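Local structure of aldose-aldose oxidoreductase (Caulobacter crescentus, 5A04) at residues G8-G13 / P72-V77; A36-T41 / H58-E63; F163-P168 / P216-V221; G180-D185 / E220-I225. The protein oxidises one aldose sugar while reducing another, probably shuttling hydride through the NADP(H) that it binds. All blocks are in the same frame, centred on the assembly; numbering follows the deposited sequence. Where two conformers were deposited one is given.

Interaction 1: G8-G13 / P72-V77; sequences GYAILG and PDVDIV. With NDP (NADPH dihydro-nicotinamide-adenine-dinucleotide phosphate), chain G.
G8 and I76 bring together two neighbouring parallel strands in the middle of the Rossmann-fold sheet, strand 7-12 and the start of strand 76-79. G8 sits where the 72-77 segment is just turning into its strand, and its backbone is gripped at both polar atoms. Its carbonyl O takes two amides, D75 N at 2.8 Å and I76 N at 3.0 Å. Its own N points to D75 OD2 at 2.9 Å in an almost straight bond (174°), and OD2 accepts it with its anti lone pair, the one away from OD1. The CG of D75 lies beside that residue's own backbone N (chi1 -61°), which folds the carboxylate back onto G8. D73 O stands against G8 CA, just where a side chain would have to begin, so any CB would collide with it. Two residues along, A10 N continues the parallel pairing to I76 O at 2.8 Å. I76 then spreads along the Y9 ring. Its CG2, anti to the backbone N, makes a CH-pi contact over the ring face, 4.0 Å from the centroid, and its CD1 reaches Y9 CE1 at 3.5 Å. The Y9 hydroxyl is held by L297 O in helix 292-306, which packs on this face through L300. The other face of the sheet carries A10, L12 and V77. Beyond L12, G13 leads into the glycine-rich turn beside the NADPH. At the near end of that face, A10 CB meets V74 CG1 at 3.8 Å, and farther along L12 CD1 rests 4.0 Å from V77 CG1.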
# COMPACT_ATOMS: atom_id res chain seq x y z
N GLY A 8 -5.51 38.11 15.90
CA GLY A 8 -5.38 38.59 14.54
C GLY A 8 -4.29 37.87 13.74
O GLY A 8 -3.15 37.78 14.17
N TYR A 9 -4.67 37.36 12.57
CA TYR A 9 -3.72 36.72 11.65
C TYR A 9 -3.20 37.66 10.57
O TYR A 9 -3.99 38.38 9.94
CB TYR A 9 -4.39 35.53 10.95
CG TYR A 9 -4.34 34.22 11.69
CD1 TYR A 9 -5.18 33.95 12.77
CD2 TYR A 9 -3.48 33.21 11.26
CE1 TYR A 9 -5.13 32.73 13.43
CE2 TYR A 9 -3.42 32.00 11.91
CZ TYR A 9 -4.24 31.75 12.98
OH TYR A 9 -4.16 30.52 13.61
N ALA A 10 -1.89 37.65 10.35
CA ALA A 10 -1.32 38.16 9.12
C ALA A 10 -1.07 36.97 8.20
O ALA A 10 -0.39 36.02 8.59
CB ALA A 10 -0.00 38.93 9.39
N ILE A 11 -1.65 36.98 7.00
CA ILE A 11 -1.40 35.92 6.03
C ILE A 11 -0.24 36.35 5.13
O ILE A 11 -0.27 37.43 4.52
CB ILE A 11 -2.66 35.62 5.18
CG1 ILE A 11 -3.84 35.24 6.10
CG2 ILE A 11 -2.38 34.48 4.19
CD1 ILE A 11 -3.59 34.04 7.01
N LEU A 12 0.80 35.52 5.08
CA LEU A 12 2.02 35.87 4.37
C LEU A 12 2.23 34.90 3.21
O LEU A 12 2.40 33.70 3.42
CB LEU A 12 3.21 35.86 5.34
CG LEU A 12 4.55 36.41 4.83
CD1 LEU A 12 5.41 36.86 6.02
CD2 LEU A 12 5.30 35.37 4.02
N GLY A 13 2.23 35.44 1.99
CA GLY A 13 2.36 34.65 0.77
C GLY A 13 0.99 34.39 0.17
O GLY A 13 0.36 33.38 0.48
N PRO A 72 -0.23 46.07 16.72
CA PRO A 72 -0.80 45.28 17.81
C PRO A 72 -2.02 44.46 17.39
O PRO A 72 -2.46 43.61 18.16
CB PRO A 72 -1.18 46.34 18.84
CG PRO A 72 -1.50 47.54 18.00
CD PRO A 72 -0.53 47.50 16.85
N ASP A 73 -2.56 44.71 16.20
CA ASP A 73 -3.70 43.93 15.70
C ASP A 73 -3.25 42.57 15.18
O ASP A 73 -4.08 41.71 14.91
CB ASP A 73 -4.44 44.67 14.59
CG ASP A 73 -5.12 45.93 15.08
OD1 ASP A 73 -5.44 46.00 16.28
OD2 ASP A 73 -5.32 46.85 14.26
N VAL A 74 -1.94 42.40 15.02
CA VAL A 74 -1.41 41.13 14.52
C VAL A 74 -0.80 40.32 15.66
O VAL A 74 0.17 40.75 16.29
CB VAL A 74 -0.37 41.34 13.41
CG1 VAL A 74 0.24 39.99 12.98
CG2 VAL A 74 -1.00 42.06 12.23
N ASP A 75 -1.40 39.16 15.93
CA ASP A 75 -0.88 38.24 16.93
C ASP A 75 -0.09 37.10 16.31
O ASP A 75 0.87 36.60 16.90
CB ASP A 75 -2.02 37.68 17.77
CG ASP A 75 -2.78 38.75 18.51
OD1 ASP A 75 -2.24 39.26 19.52
OD2 ASP A 75 -3.89 39.10 18.06
N ILE A 76 -0.51 36.68 15.12
CA ILE A 76 0.00 35.48 14.47
C ILE A 76 0.35 35.78 13.03
O ILE A 76 -0.40 36.47 12.35
CB ILE A 76 -1.05 34.32 14.48
CG1 ILE A 76 -1.42 33.94 15.91
CG2 ILE A 76 -0.52 33.12 13.71
CD1 ILE A 76 -2.79 33.23 16.02
N VAL A 77 1.48 35.26 12.56
CA VAL A 77 1.80 35.27 11.14
C VAL A 77 1.68 33.85 10.59
O VAL A 77 2.25 32.91 11.16
CB VAL A 77 3.22 35.80 10.87
CG1 VAL A 77 3.55 35.71 9.39
CG2 VAL A 77 3.38 37.24 11.39
PA NDP G . 1.56 29.10 -4.65
O1A NDP G . 2.68 29.07 -5.62
O2A NDP G . 0.15 28.96 -5.15
O5B NDP G . 1.63 30.48 -3.74
C5B NDP G . 2.93 30.64 -3.26
C4B NDP G . 3.02 32.12 -2.87
O4B NDP G . 4.19 32.37 -2.08
C3B NDP G . 3.14 32.99 -4.15
O3B NDP G . 1.89 33.31 -4.67
C2B NDP G . 3.74 34.27 -3.56
O2B NDP G . 2.85 35.02 -2.96
C1B NDP G . 4.64 33.67 -2.39
N9A NDP G . 6.06 33.64 -2.74
C8A NDP G . 7.10 34.29 -2.08
N7A NDP G . 8.30 34.09 -2.66
C5A NDP G . 8.03 33.26 -3.75
C6A NDP G . 8.85 32.69 -4.74
N6A NDP G . 10.21 32.93 -4.72
N1A NDP G . 8.35 31.90 -5.73
C2A NDP G . 6.98 31.70 -5.67
N3A NDP G . 6.07 32.17 -4.80
C4A NDP G . 6.63 32.97 -3.83
O3 NDP G . 1.96 27.82 -3.66
PN NDP G . 0.76 27.20 -2.76
O1N NDP G . -0.02 28.22 -2.04
O2N NDP G . 0.17 25.93 -3.35
O5D NDP G . 1.75 26.46 -1.51
C5D NDP G . 2.39 27.39 -0.69
C4D NDP G . 2.73 26.67 0.64
O4D NDP G . 1.49 26.10 1.18
C3D NDP G . 3.69 25.45 0.42
O3D NDP G . 4.57 25.30 1.55
C2D NDP G . 2.75 24.26 0.36
O2D NDP G . 3.35 23.07 0.84
C1D NDP G . 1.65 24.71 1.38
N1N NDP G . 0.36 24.11 1.04
C2N NDP G . -0.36 23.42 2.00
C3N NDP G . -1.57 22.88 1.67
C7N NDP G . -2.33 22.15 2.69
O7N NDP G . -3.35 21.51 2.41
N7N NDP G . -1.90 22.19 4.01
C4N NDP G . -2.16 23.01 0.31
C5N NDP G . -1.30 23.72 -0.65
C6N NDP G . -0.13 24.23 -0.28
P2B NDP G . 2.97 36.73 -3.17
O1X NDP G . 4.40 36.96 -2.75
O2X NDP G . 2.68 36.81 -4.64
O3X NDP G . 1.89 37.24 -2.22

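Interaction 2: A36-T41 / H58-E63; sequences ALVSGT and HRYSYE. With NDP (NADPH dihydro-nicotinamide-adenine-dinucleotide phosphate), chain G.
V38 and Y60 pair in parallel at the edge of the Rossmann sheet, where strand 32-38, helix 42-52 and strand 59-60 form a beta-alpha-beta unit. The inner part is tight. L37 N bonds to H58 O at 3.0 Å, Y60 N returns to L37 O at 2.8 Å, and S39 N reaches Y60 O at 2.9 Å. V38 CG2 lies 4.1 Å from Y60 CB, while L37 O lies in plane at the edge of the Y60 ring; the hydroxyl of that ring is held by N71. H58 packs its CB on A36 and gives NE2 to D73. The loose part is the R59 side chain, which has little buried here and bonds through NE to I54 O, and the exposed E63, which does not touch 36-41. Past the strands, the Y62 ring lies with one face against the backbone of S39 and G40. S39 C lies over the centre of its ring, and G40 N is 3.3 Å above the plane toward the rim; a CB on G40 would run into the ring. S39 OG, anti to its own N (chi1 -178°), accepts T41 N in an ST turn just before helix 42-52. The same turn meets the 2'-phosphate of NADPH: G40 N donates to O1X at 3.0 Å and T41 OG1 to O2X at 2.8 Å. S39 OG also bonds to O3X, at a doubtfully short distance, and Y62 OH weakly to O1X. This hydroxyl-rich turn is consistent with a preference for NADP(H) over NAD(H).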
# COMPACT_ATOMS: atom_id res chain seq x y z
N ALA A 36 -4.19 41.22 8.73
CA ALA A 36 -3.17 41.82 7.88
C ALA A 36 -2.78 40.91 6.72
O ALA A 36 -3.02 39.70 6.75
CB ALA A 36 -1.93 42.19 8.71
N LEU A 37 -2.18 41.52 5.69
CA LEU A 37 -1.72 40.81 4.51
C LEU A 37 -0.25 41.13 4.25
O LEU A 37 0.18 42.28 4.38
CB LEU A 37 -2.55 41.19 3.28
CG LEU A 37 -4.04 40.89 3.41
CD1 LEU A 37 -4.77 41.57 2.26
CD2 LEU A 37 -4.29 39.40 3.40
N VAL A 38 0.52 40.10 3.90
CA VAL A 38 1.92 40.28 3.55
C VAL A 38 2.18 39.60 2.21
O VAL A 38 1.93 38.41 2.06
CB VAL A 38 2.86 39.68 4.61
CG1 VAL A 38 4.31 40.07 4.30
CG2 VAL A 38 2.46 40.15 5.99
N SER A 39 2.67 40.37 1.23
CA SER A 39 2.78 39.90 -0.14
C SER A 39 3.93 40.55 -0.89
O SER A 39 4.22 41.72 -0.67
CB SER A 39 1.48 40.16 -0.92
OG SER A 39 1.58 39.66 -2.25
N GLY A 40 4.54 39.79 -1.79
CA GLY A 40 5.54 40.34 -2.70
C GLY A 40 4.94 40.89 -3.99
O GLY A 40 5.64 41.31 -4.90
N THR A 41 3.61 40.87 -4.07
CA THR A 41 2.90 41.35 -5.26
C THR A 41 1.95 42.47 -4.88
O THR A 41 0.88 42.22 -4.31
CB THR A 41 2.09 40.22 -5.93
OG1 THR A 41 2.95 39.13 -6.25
CG2 THR A 41 1.41 40.74 -7.21
N HIS A 58 -2.33 47.95 7.23
CA HIS A 58 -2.18 46.54 7.61
C HIS A 58 -1.78 45.69 6.41
O HIS A 58 -1.96 44.46 6.41
CB HIS A 58 -3.48 46.01 8.23
CG HIS A 58 -3.80 46.60 9.57
ND1 HIS A 58 -3.79 47.96 9.81
CD2 HIS A 58 -4.13 46.01 10.75
CE1 HIS A 58 -4.11 48.18 11.08
NE2 HIS A 58 -4.33 47.01 11.66
N ARG A 59 -1.24 46.34 5.39
CA ARG A 59 -0.74 45.65 4.19
C ARG A 59 0.77 45.83 4.13
O ARG A 59 1.27 46.95 4.21
CB ARG A 59 -1.39 46.21 2.92
CG ARG A 59 -2.91 46.10 2.92
CD ARG A 59 -3.50 46.77 1.69
NE ARG A 59 -4.92 47.06 1.88
CZ ARG A 59 -5.68 47.66 0.96
NH1 ARG A 59 -5.16 48.02 -0.20
NH2 ARG A 59 -6.97 47.89 1.20
N TYR A 60 1.50 44.73 3.99
CA TYR A 60 2.96 44.76 4.01
C TYR A 60 3.55 44.08 2.77
O TYR A 60 3.00 43.10 2.28
CB TYR A 60 3.50 44.06 5.26
CG TYR A 60 3.03 44.67 6.55
CD1 TYR A 60 1.79 44.33 7.08
CD2 TYR A 60 3.83 45.57 7.25
CE1 TYR A 60 1.35 44.89 8.27
CE2 TYR A 60 3.39 46.13 8.44
CZ TYR A 60 2.15 45.79 8.94
OH TYR A 60 1.70 46.32 10.13
N SER A 61 4.65 44.62 2.27
CA SER A 61 5.47 43.91 1.30
C SER A 61 6.46 43.02 2.06
O SER A 61 6.55 43.11 3.28
CB SER A 61 6.21 44.87 0.38
OG SER A 61 7.22 45.55 1.12
N TYR A 62 7.21 42.19 1.36
CA TYR A 62 8.27 41.45 2.04
C TYR A 62 9.37 42.41 2.51
O TYR A 62 10.09 42.12 3.47
CB TYR A 62 8.86 40.36 1.15
CG TYR A 62 7.87 39.29 0.74
CD1 TYR A 62 6.86 38.88 1.61
CD2 TYR A 62 7.93 38.70 -0.51
CE1 TYR A 62 5.95 37.92 1.24
CE2 TYR A 62 7.02 37.73 -0.90
CZ TYR A 62 6.03 37.35 -0.01
OH TYR A 62 5.13 36.38 -0.39
N GLU A 63 9.50 43.56 1.85
CA GLU A 63 10.49 44.55 2.25
C GLU A 63 10.10 45.28 3.53
O GLU A 63 10.96 45.67 4.32
CB GLU A 63 10.72 45.56 1.12
CG GLU A 63 11.26 44.94 -0.15
CD GLU A 63 11.40 45.95 -1.27
OE1 GLU A 63 10.63 46.93 -1.29
OE2 GLU A 63 12.29 45.75 -2.13
PA NDP G . 1.56 29.10 -4.65
O1A NDP G . 2.68 29.07 -5.62
O2A NDP G . 0.15 28.96 -5.15
O5B NDP G . 1.63 30.48 -3.74
C5B NDP G . 2.93 30.64 -3.26
C4B NDP G . 3.02 32.12 -2.87
O4B NDP G . 4.19 32.37 -2.08
C3B NDP G . 3.14 32.99 -4.15
O3B NDP G . 1.89 33.31 -4.67
C2B NDP G . 3.74 34.27 -3.56
O2B NDP G . 2.85 35.02 -2.96
C1B NDP G . 4.64 33.67 -2.39
N9A NDP G . 6.06 33.64 -2.74
C8A NDP G . 7.10 34.29 -2.08
N7A NDP G . 8.30 34.09 -2.66
C5A NDP G . 8.03 33.26 -3.75
C6A NDP G . 8.85 32.69 -4.74
N6A NDP G . 10.21 32.93 -4.72
N1A NDP G . 8.35 31.90 -5.73
C2A NDP G . 6.98 31.70 -5.67
N3A NDP G . 6.07 32.17 -4.80
C4A NDP G . 6.63 32.97 -3.83
O3 NDP G . 1.96 27.82 -3.66
PN NDP G . 0.76 27.20 -2.76
O1N NDP G . -0.02 28.22 -2.04
O2N NDP G . 0.17 25.93 -3.35
O5D NDP G . 1.75 26.46 -1.51
C5D NDP G . 2.39 27.39 -0.69
C4D NDP G . 2.73 26.67 0.64
O4D NDP G . 1.49 26.10 1.18
C3D NDP G . 3.69 25.45 0.42
O3D NDP G . 4.57 25.30 1.55
C2D NDP G . 2.75 24.26 0.36
O2D NDP G . 3.35 23.07 0.84
C1D NDP G . 1.65 24.71 1.38
N1N NDP G . 0.36 24.11 1.04
C2N NDP G . -0.36 23.42 2.00
C3N NDP G . -1.57 22.88 1.67
C7N NDP G . -2.33 22.15 2.69
O7N NDP G . -3.35 21.51 2.41
N7N NDP G . -1.90 22.19 4.01
C4N NDP G . -2.16 23.01 0.31
C5N NDP G . -1.30 23.72 -0.65
C6N NDP G . -0.13 24.23 -0.28
P2B NDP G . 2.97 36.73 -3.17
O1X NDP G . 4.40 36.96 -2.75
O2X NDP G . 2.68 36.81 -4.64
O3X NDP G . 1.89 37.24 -2.22

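Interaction 3: F163-P168 / P216-V221; sequences FTIGDP and PRFGEV. With SO4 (sulfate ion), chain J.
The guanidinium of R217 is approached at its edge by the backbone of I165, with I165 N in its plane, while one of its faces carries the rim of the F218 ring, CE2 standing 3.4 Å above the plane. F218 is covered in turn by its neighbour, R217 CB lying over the centre of one ring face. R217 NH1 donates to I165 O at 3.0 Å; the donor lies in the carbonyl plane, although the oxygen is 18° out of the guanidinium plane. A bend at chi3 (-70°) swings NE and the guanidinium toward I165 O. The I165 and R217 side chains run past each other in opposite directions, I165 CG2 3.9 Å from R217 CD. D215 forms a salt bridge with NH2, fixing the other side of the group. With an alanine here, I165 O would probably lose its donor and D215 its charged mate, and F218 CE2 would be left without the guanidinium face beside it. Farther out, the contact is a meeting of prolines at the surface: P168 CB touches P216 O at 3.5 Å, and P168 CG lies 4.1 Å from R217 CG. On its other flank the 163-168 loop turns two amides to a sulfate, probably from the crystallisation liquor, with G166 N to O1 at 2.9 Å and D167 N to O4 at 3.1 Å. The contact thus ties the loop after strand 156-162 to the loop before strand 224-230 in the C-terminal alpha/beta domain, close to the sugar pocket, which F163 helps to line.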
# COMPACT_ATOMS: atom_id res chain seq x y z
N PHE A 163 -0.33 13.24 -6.56
CA PHE A 163 -1.18 13.82 -7.60
C PHE A 163 -0.34 14.00 -8.85
O PHE A 163 0.88 13.98 -8.80
CB PHE A 163 -1.82 15.14 -7.15
CG PHE A 163 -0.85 16.29 -6.99
CD1 PHE A 163 -0.13 16.46 -5.82
CD2 PHE A 163 -0.71 17.24 -8.01
CE1 PHE A 163 0.73 17.53 -5.67
CE2 PHE A 163 0.16 18.31 -7.87
CZ PHE A 163 0.88 18.46 -6.70
N THR A 164 -1.01 14.12 -9.99
CA THR A 164 -0.31 14.27 -11.25
C THR A 164 0.04 15.72 -11.43
O THR A 164 -0.77 16.51 -11.89
CB THR A 164 -1.18 13.77 -12.42
OG1 THR A 164 -2.50 14.31 -12.28
CG2 THR A 164 -1.28 12.27 -12.38
N ILE A 165 1.27 16.09 -11.06
CA ILE A 165 1.66 17.49 -11.09
C ILE A 165 1.82 17.96 -12.55
O ILE A 165 2.12 17.16 -13.43
CB ILE A 165 2.96 17.70 -10.27
CG1 ILE A 165 3.16 19.19 -9.94
CG2 ILE A 165 4.17 17.07 -10.97
CD1 ILE A 165 4.22 19.43 -8.86
N GLY A 166 1.60 19.25 -12.79
CA GLY A 166 1.54 19.75 -14.15
C GLY A 166 2.73 20.58 -14.63
O GLY A 166 3.73 20.03 -15.10
N ASP A 167 2.60 21.90 -14.51
CA ASP A 167 3.56 22.85 -15.07
C ASP A 167 4.99 22.63 -14.56
O ASP A 167 5.26 22.84 -13.39
CB ASP A 167 3.11 24.27 -14.74
CG ASP A 167 3.95 25.35 -15.42
OD1 ASP A 167 4.99 25.04 -16.03
OD2 ASP A 167 3.55 26.53 -15.34
N PRO A 168 5.92 22.26 -15.46
CA PRO A 168 7.31 22.00 -15.05
C PRO A 168 8.02 23.22 -14.45
O PRO A 168 9.03 23.05 -13.76
CB PRO A 168 7.99 21.58 -16.36
CG PRO A 168 6.88 21.15 -17.26
CD PRO A 168 5.72 22.02 -16.90
N PRO A 216 10.10 16.35 -18.52
CA PRO A 216 10.44 17.76 -18.30
C PRO A 216 10.10 18.25 -16.89
O PRO A 216 10.60 19.28 -16.46
CB PRO A 216 9.61 18.50 -19.35
CG PRO A 216 8.70 17.50 -19.95
CD PRO A 216 9.28 16.15 -19.72
N ARG A 217 9.24 17.52 -16.18
CA ARG A 217 8.88 17.92 -14.82
C ARG A 217 9.97 17.58 -13.80
O ARG A 217 10.03 18.19 -12.73
CB ARG A 217 7.59 17.22 -14.39
CG ARG A 217 6.35 17.67 -15.12
CD ARG A 217 5.15 16.80 -14.72
NE ARG A 217 5.27 15.44 -15.23
CZ ARG A 217 4.47 14.43 -14.90
NH1 ARG A 217 3.46 14.60 -14.05
NH2 ARG A 217 4.67 13.22 -15.43
N PHE A 218 10.80 16.60 -14.12
CA PHE A 218 11.58 15.94 -13.07
C PHE A 218 13.10 16.01 -13.30
O PHE A 218 13.81 15.03 -13.08
CB PHE A 218 11.13 14.48 -12.93
CG PHE A 218 9.66 14.32 -12.60
CD1 PHE A 218 9.09 14.99 -11.53
CD2 PHE A 218 8.85 13.51 -13.39
CE1 PHE A 218 7.73 14.84 -11.23
CE2 PHE A 218 7.50 13.36 -13.11
CZ PHE A 218 6.93 14.02 -12.03
N GLY A 219 13.59 17.16 -13.73
CA GLY A 219 15.02 17.36 -13.89
C GLY A 219 15.70 17.56 -12.55
O GLY A 219 16.90 17.31 -12.42
N GLU A 220 14.96 18.02 -11.55
CA GLU A 220 15.59 18.42 -10.29
C GLU A 220 15.12 17.67 -9.05
O GLU A 220 15.90 17.45 -8.13
CB GLU A 220 15.39 19.92 -10.05
CG GLU A 220 15.95 20.78 -11.16
CD GLU A 220 16.16 22.22 -10.75
OE1 GLU A 220 15.86 22.57 -9.59
OE2 GLU A 220 16.63 22.99 -11.60
N VAL A 221 13.85 17.28 -9.02
CA VAL A 221 13.31 16.63 -7.82
C VAL A 221 12.67 15.29 -8.17
O VAL A 221 12.47 14.98 -9.35
CB VAL A 221 12.28 17.54 -7.10
CG1 VAL A 221 12.93 18.88 -6.74
CG2 VAL A 221 11.03 17.75 -7.96
S SO4 J . -0.56 22.04 -11.84
O1 SO4 J . 0.46 21.31 -11.09
O2 SO4 J . -1.48 21.07 -12.45
O3 SO4 J . -1.29 22.91 -10.93
O4 SO4 J . 0.07 22.84 -12.91

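Interaction 4: G180-D185 / E220-I225; sequences GGSLMD and EVEDII. With BGC (beta-D-glucopyranose), chain H.
E222 folds its side chain back on G181 through two bends, CG tucked between the backbone N and the carbonyl carbon (chi1 80°) and a second turn at chi2 (-75°), which sets the carboxylate against the first turn of helix 182-198. This joins the start of that helix to the head of strand 224-230 in the C-terminal alpha/beta domain. OE1 takes G181 N at 2.8 Å, from above the carboxylate plane, and OE2 takes L183 N at 3.1 Å, nearly along the C-O bond; Y328 OH in helix 314-333 also reaches OE2. A buried carboxylate facing the helix start would probably be steadied by the helix dipole. Were this residue an alanine, the amides of G181 and L183 and the Y328 hydroxyl would probably be left without their shared acceptor. The backbone of E222 adds a second grip, its O accepting S182 N at 3.2 Å. Packing is close at G181, whose CA lies 3.4 Å from V221 CB; a CB there would strike E222 O. Deeper in, L183 CB meets I225 CG2 at 3.7 Å. Just before the strand, D223 OD2 makes a salt bridge to R155 of the second subunit. The helix then carries D185 to the glucose, binding O2 through OD1 and O3 through OD2. Just ahead of strand 224-230, S182 OG donates to D223 O at 2.7 Å.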
# COMPACT_ATOMS: atom_id res chain seq x y z
N GLY A 180 12.84 19.47 -2.31
CA GLY A 180 12.68 18.07 -2.67
C GLY A 180 11.40 17.94 -3.47
O GLY A 180 10.71 18.93 -3.70
N GLY A 181 11.11 16.71 -3.90
CA GLY A 181 9.99 16.45 -4.79
C GLY A 181 8.72 16.02 -4.08
O GLY A 181 8.33 16.63 -3.08
N SER A 182 8.08 14.97 -4.58
CA SER A 182 6.78 14.54 -4.05
C SER A 182 6.77 14.31 -2.53
O SER A 182 5.78 14.59 -1.87
CB SER A 182 6.31 13.26 -4.76
OG SER A 182 7.05 12.13 -4.33
N LEU A 183 7.86 13.80 -1.97
CA LEU A 183 7.88 13.52 -0.54
C LEU A 183 7.71 14.79 0.28
O LEU A 183 7.07 14.77 1.32
CB LEU A 183 9.18 12.82 -0.15
CG LEU A 183 9.33 12.43 1.33
CD1 LEU A 183 8.12 11.59 1.79
CD2 LEU A 183 10.64 11.67 1.55
N MET A 184 8.30 15.88 -0.19
CA MET A 184 8.22 17.13 0.55
C MET A 184 6.80 17.68 0.49
O MET A 184 6.30 18.23 1.47
CB MET A 184 9.24 18.15 -0.01
CG MET A 184 10.68 17.82 0.35
SD MET A 184 10.96 17.87 2.13
CE MET A 184 10.99 19.63 2.41
N ASP A 185 6.11 17.45 -0.62
CA ASP A 185 4.83 18.11 -0.85
C ASP A 185 3.60 17.31 -0.46
O ASP A 185 2.67 17.84 0.15
CB ASP A 185 4.69 18.48 -2.32
CG ASP A 185 3.42 19.27 -2.60
OD1 ASP A 185 3.35 20.44 -2.15
OD2 ASP A 185 2.50 18.71 -3.22
N GLU A 220 14.96 18.02 -11.55
CA GLU A 220 15.59 18.42 -10.29
C GLU A 220 15.12 17.67 -9.05
O GLU A 220 15.90 17.45 -8.13
CB GLU A 220 15.39 19.92 -10.05
CG GLU A 220 15.95 20.78 -11.16
CD GLU A 220 16.16 22.22 -10.75
OE1 GLU A 220 15.86 22.57 -9.59
OE2 GLU A 220 16.63 22.99 -11.60
N VAL A 221 13.85 17.28 -9.02
CA VAL A 221 13.31 16.63 -7.82
C VAL A 221 12.67 15.29 -8.17
O VAL A 221 12.47 14.98 -9.35
CB VAL A 221 12.28 17.54 -7.10
CG1 VAL A 221 12.93 18.88 -6.74
CG2 VAL A 221 11.03 17.75 -7.96
N GLU A 222 12.32 14.50 -7.15
CA GLU A 222 11.86 13.13 -7.40
C GLU A 222 10.37 13.06 -7.67
O GLU A 222 9.58 13.87 -7.18
CB GLU A 222 12.23 12.20 -6.23
CG GLU A 222 11.33 12.26 -4.99
CD GLU A 222 11.53 13.49 -4.11
OE1 GLU A 222 12.49 14.27 -4.33
OE2 GLU A 222 10.71 13.67 -3.17
N ASP A 223 10.00 12.05 -8.46
CA ASP A 223 8.60 11.77 -8.77
C ASP A 223 8.05 10.80 -7.73
O ASP A 223 7.33 11.21 -6.83
CB ASP A 223 8.48 11.21 -10.19
CG ASP A 223 7.09 10.67 -10.50
OD1 ASP A 223 6.14 10.97 -9.75
OD2 ASP A 223 6.97 9.96 -11.52
N ILE A 224 8.39 9.52 -7.87
CA ILE A 224 7.94 8.51 -6.90
C ILE A 224 9.02 8.21 -5.88
O ILE A 224 10.18 7.97 -6.24
CB ILE A 224 7.52 7.19 -7.60
CG1 ILE A 224 6.26 7.41 -8.44
CG2 ILE A 224 7.26 6.11 -6.56
CD1 ILE A 224 5.88 6.19 -9.30
N ILE A 225 8.67 8.24 -4.60
CA ILE A 225 9.54 7.66 -3.59
C ILE A 225 8.66 6.99 -2.54
O ILE A 225 7.99 7.63 -1.73
CB ILE A 225 10.54 8.70 -2.98
CG1 ILE A 225 11.48 8.01 -1.98
CG2 ILE A 225 9.82 9.92 -2.36
CD1 ILE A 225 12.67 8.90 -1.57
C2 BGC H . 0.00 20.05 -1.21
C3 BGC H . -0.75 20.29 -2.53
C4 BGC H . -1.81 19.24 -2.71
C5 BGC H . -2.70 19.14 -1.49
C6 BGC H . -3.63 17.90 -1.63
C1 BGC H . -1.01 20.04 -0.16
O1 BGC H . -0.38 19.96 1.12
O2 BGC H . 0.95 21.09 -1.03
O3 BGC H . 0.21 20.23 -3.57
O4 BGC H . -2.60 19.56 -3.85
O5 BGC H . -1.93 18.95 -0.32
O6 BGC H . -4.61 17.88 -0.59

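Interactions 1 and 2 lie in the Rossmann domain, their centres 11 Å apart, and share one parallel sheet in which strands 7-12 and 32-38 are neighbours. Interaction 2 is nested along the chain inside the loop closed by interaction 1, and D73 and H58 join the two by a probable hydrogen bond. Interactions 3 and 4 come later, in the C-terminal domain; their centres are 9 Å apart, they share E220 and V221, and F163 packs on D185. The two pairs are about 30 Å apart between centres. Interaction 2 holds the NADPH 2'-phosphate and interaction 4 brings D185 to the glucose, consistent with a site between the two domains.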